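Local coordinates for protein ofchtiv-allosamidin (Ostrinia furnacalis, PDB 6JMB) that probably hydrolyses chitin as a group IV insect chitinase of glycoside hydrolase family 18, and binds the inhibitor allosamidin in its substrate cleft, at residues 325-330 with 364-369. Sequence-based numbering, arbitrary orientation.
Sequences ESMTAK and LNTINT
Flat groups stay out of the line where Met-327 and Thr-328 meet Thr-366 and Ile-367; the planar amide of Asn-368 lies beyond it, with Leu-364 O at its edge, nearly in the amide plane. In the family 18 TIM barrel these residues belong to helices 324-336 and 362-373, the last two of the outer layer, which flank strand 341-345 in sequence. The axes of 325-330 and 364-369 come within 9.3 Å of each other and run in roughly the same direction, crossing at -30°, and no hydrogen bond links the two segments.

The inner half of the contact is apolar. Met-327 sends CG anti to its own N (chi1 -163°), out toward the neighbouring helix, and CG lies 3.8 Å from Ile-367 CG1. A bend at chi2 (59°) sets SD beside the same side chain, 4.0 Å from Ile-367 CD1. Both side chains also touch Phe-249 on strand 243-256, so the pair joins both helices to the barrel strand.

Farther out, Thr-366 points its methyl at the other helix. CG2 sits 4.2 Å from Met-327 CB and 3.3 Å from Thr-328 OG1, the two threonines crossing at about a right angle. That oxygen already bonds to Val-324 O, as Thr-366 OG1 does to Pro-362 O; each hydroxyl is thus satisfied within its own helix, and the threonines touch as methyl against oxygen. On the barrel side of helix 362-373, Asn-368 ND2 also reaches Leu-32 O, and it approaches Leu-364 O at 2.9 Å from the face opposite Asn-368 N.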
loop_
_atom_site.group_PDB
_atom_site.type_symbol
_atom_site.label_atom_id
_atom_site.label_comp_id
_atom_site.label_asym_id
_atom_site.label_seq_id
_atom_site.Cartn_x
_atom_site.Cartn_y
_atom_site.Cartn_z
ATOM N N GLU A 325 -11.814 -0.470 -14.518
ATOM C CA GLU A 325 -13.187 -0.689 -14.079
ATOM C C GLU A 325 -13.256 -1.024 -12.593
ATOM O O GLU A 325 -14.103 -0.490 -11.868
ATOM C CB GLU A 325 -13.823 -1.785 -14.937
ATOM C CG GLU A 325 -13.691 -1.517 -16.442
ATOM C CD GLU A 325 -12.527 -2.266 -17.097
ATOM O OE1 GLU A 325 -11.357 -1.819 -16.995
ATOM O OE2 GLU A 325 -12.790 -3.309 -17.736
ATOM N N SER A 326 -12.371 -1.897 -12.104
ATOM C CA SER A 326 -12.420 -2.235 -10.687
ATOM C C SER A 326 -11.911 -1.092 -9.819
ATOM O O SER A 326 -12.404 -0.894 -8.707
ATOM C CB SER A 326 -11.669 -3.542 -10.402
ATOM O OG SER A 326 -10.264 -3.389 -10.559
ATOM N N MET A 327 -10.936 -0.328 -10.316
ATOM C CA MET A 327 -10.497 0.869 -9.607
ATOM C C MET A 327 -11.639 1.868 -9.481
ATOM O O MET A 327 -11.820 2.488 -8.429
ATOM C CB MET A 327 -9.309 1.496 -10.346
ATOM C CG MET A 327 -8.499 2.490 -9.539
ATOM S SD MET A 327 -7.813 1.763 -8.040
ATOM C CE MET A 327 -6.647 0.572 -8.699
ATOM N N THR A 328 -12.436 2.018 -10.544
ATOM C CA THR A 328 -13.598 2.905 -10.492
ATOM C C THR A 328 -14.563 2.476 -9.389
ATOM O O THR A 328 -15.031 3.302 -8.596
ATOM C CB THR A 328 -14.296 2.935 -11.855
ATOM O OG1 THR A 328 -13.397 3.485 -12.830
ATOM C CG2 THR A 328 -15.553 3.815 -11.801
ATOM N N ALA A 329 -14.856 1.175 -9.314
ATOM C CA ALA A 329 -15.740 0.676 -8.267
ATOM C C ALA A 329 -15.172 0.952 -6.880
ATOM O O ALA A 329 -15.915 1.298 -5.954
ATOM C CB ALA A 329 -16.010 -0.821 -8.464
ATOM N N LYS A 330 -13.858 0.803 -6.718
ATOM C CA LYS A 330 -13.236 1.055 -5.423
ATOM C C LYS A 330 -13.363 2.520 -5.019
ATOM O O LYS A 330 -13.675 2.825 -3.863
ATOM C CB LYS A 330 -11.765 0.635 -5.472
ATOM C CG LYS A 330 -11.548 -0.870 -5.273
ATOM C CD LYS A 330 -10.130 -1.306 -5.646
ATOM C CE LYS A 330 -9.833 -2.740 -5.208
ATOM N NZ LYS A 330 -10.613 -3.750 -5.993
ATOM N N LEU A 364 -4.002 5.626 -12.011
ATOM C CA LEU A 364 -3.894 6.842 -11.215
ATOM C C LEU A 364 -4.815 7.937 -11.744
ATOM O O LEU A 364 -5.459 8.647 -10.961
ATOM C CB LEU A 364 -2.435 7.293 -11.175
ATOM C CG LEU A 364 -2.075 8.420 -10.209
ATOM C CD1 LEU A 364 -2.613 8.171 -8.810
ATOM C CD2 LEU A 364 -0.567 8.581 -10.173
ATOM N N ASN A 365 -4.914 8.077 -13.070
ATOM C CA ASN A 365 -5.874 9.027 -13.630
ATOM C C ASN A 365 -7.302 8.654 -13.256
ATOM O O ASN A 365 -8.120 9.533 -12.954
ATOM C CB ASN A 365 -5.714 9.126 -15.148
ATOM C CG ASN A 365 -4.659 10.130 -15.554
ATOM O OD1 ASN A 365 -4.823 11.336 -15.357
ATOM N ND2 ASN A 365 -3.569 9.640 -16.126
ATOM N N THR A 366 -7.617 7.356 -13.245
ATOM C CA THR A 366 -8.951 6.924 -12.832
ATOM C C THR A 366 -9.252 7.371 -11.405
ATOM O O THR A 366 -10.337 7.894 -11.122
ATOM C CB THR A 366 -9.077 5.405 -12.962
ATOM O OG1 THR A 366 -8.959 5.034 -14.340
ATOM C CG2 THR A 366 -10.429 4.938 -12.446
ATOM N N ILE A 367 -8.300 7.174 -10.491
ATOM C CA ILE A 367 -8.496 7.594 -9.106
ATOM C C ILE A 367 -8.790 9.086 -9.036
ATOM O O ILE A 367 -9.746 9.520 -8.378
ATOM C CB ILE A 367 -7.270 7.219 -8.255
ATOM C CG1 ILE A 367 -7.166 5.703 -8.122
ATOM C CG2 ILE A 367 -7.363 7.868 -6.884
ATOM C CD1 ILE A 367 -5.817 5.235 -7.602
ATOM N N ASN A 368 -7.977 9.892 -9.723
ATOM C CA ASN A 368 -8.150 11.340 -9.666
ATOM C C ASN A 368 -9.491 11.755 -10.260
ATOM O O ASN A 368 -10.178 12.625 -9.713
ATOM C CB ASN A 368 -6.994 12.025 -10.396
ATOM C CG ASN A 368 -5.750 12.144 -9.531
ATOM O OD1 ASN A 368 -5.565 13.139 -8.830
ATOM N ND2 ASN A 368 -4.893 11.131 -9.572
ATOM N N THR A 369 -9.880 11.130 -11.372
ATOM C CA THR A 369 -11.124 11.474 -12.054
ATOM C C THR A 369 -12.336 11.138 -11.193
ATOM O O THR A 369 -13.242 11.963 -11.027
ATOM C CB THR A 369 -11.182 10.721 -13.386
ATOM O OG1 THR A 369 -10.192 11.251 -14.275
ATOM C CG2 THR A 369 -12.553 10.851 -14.027
#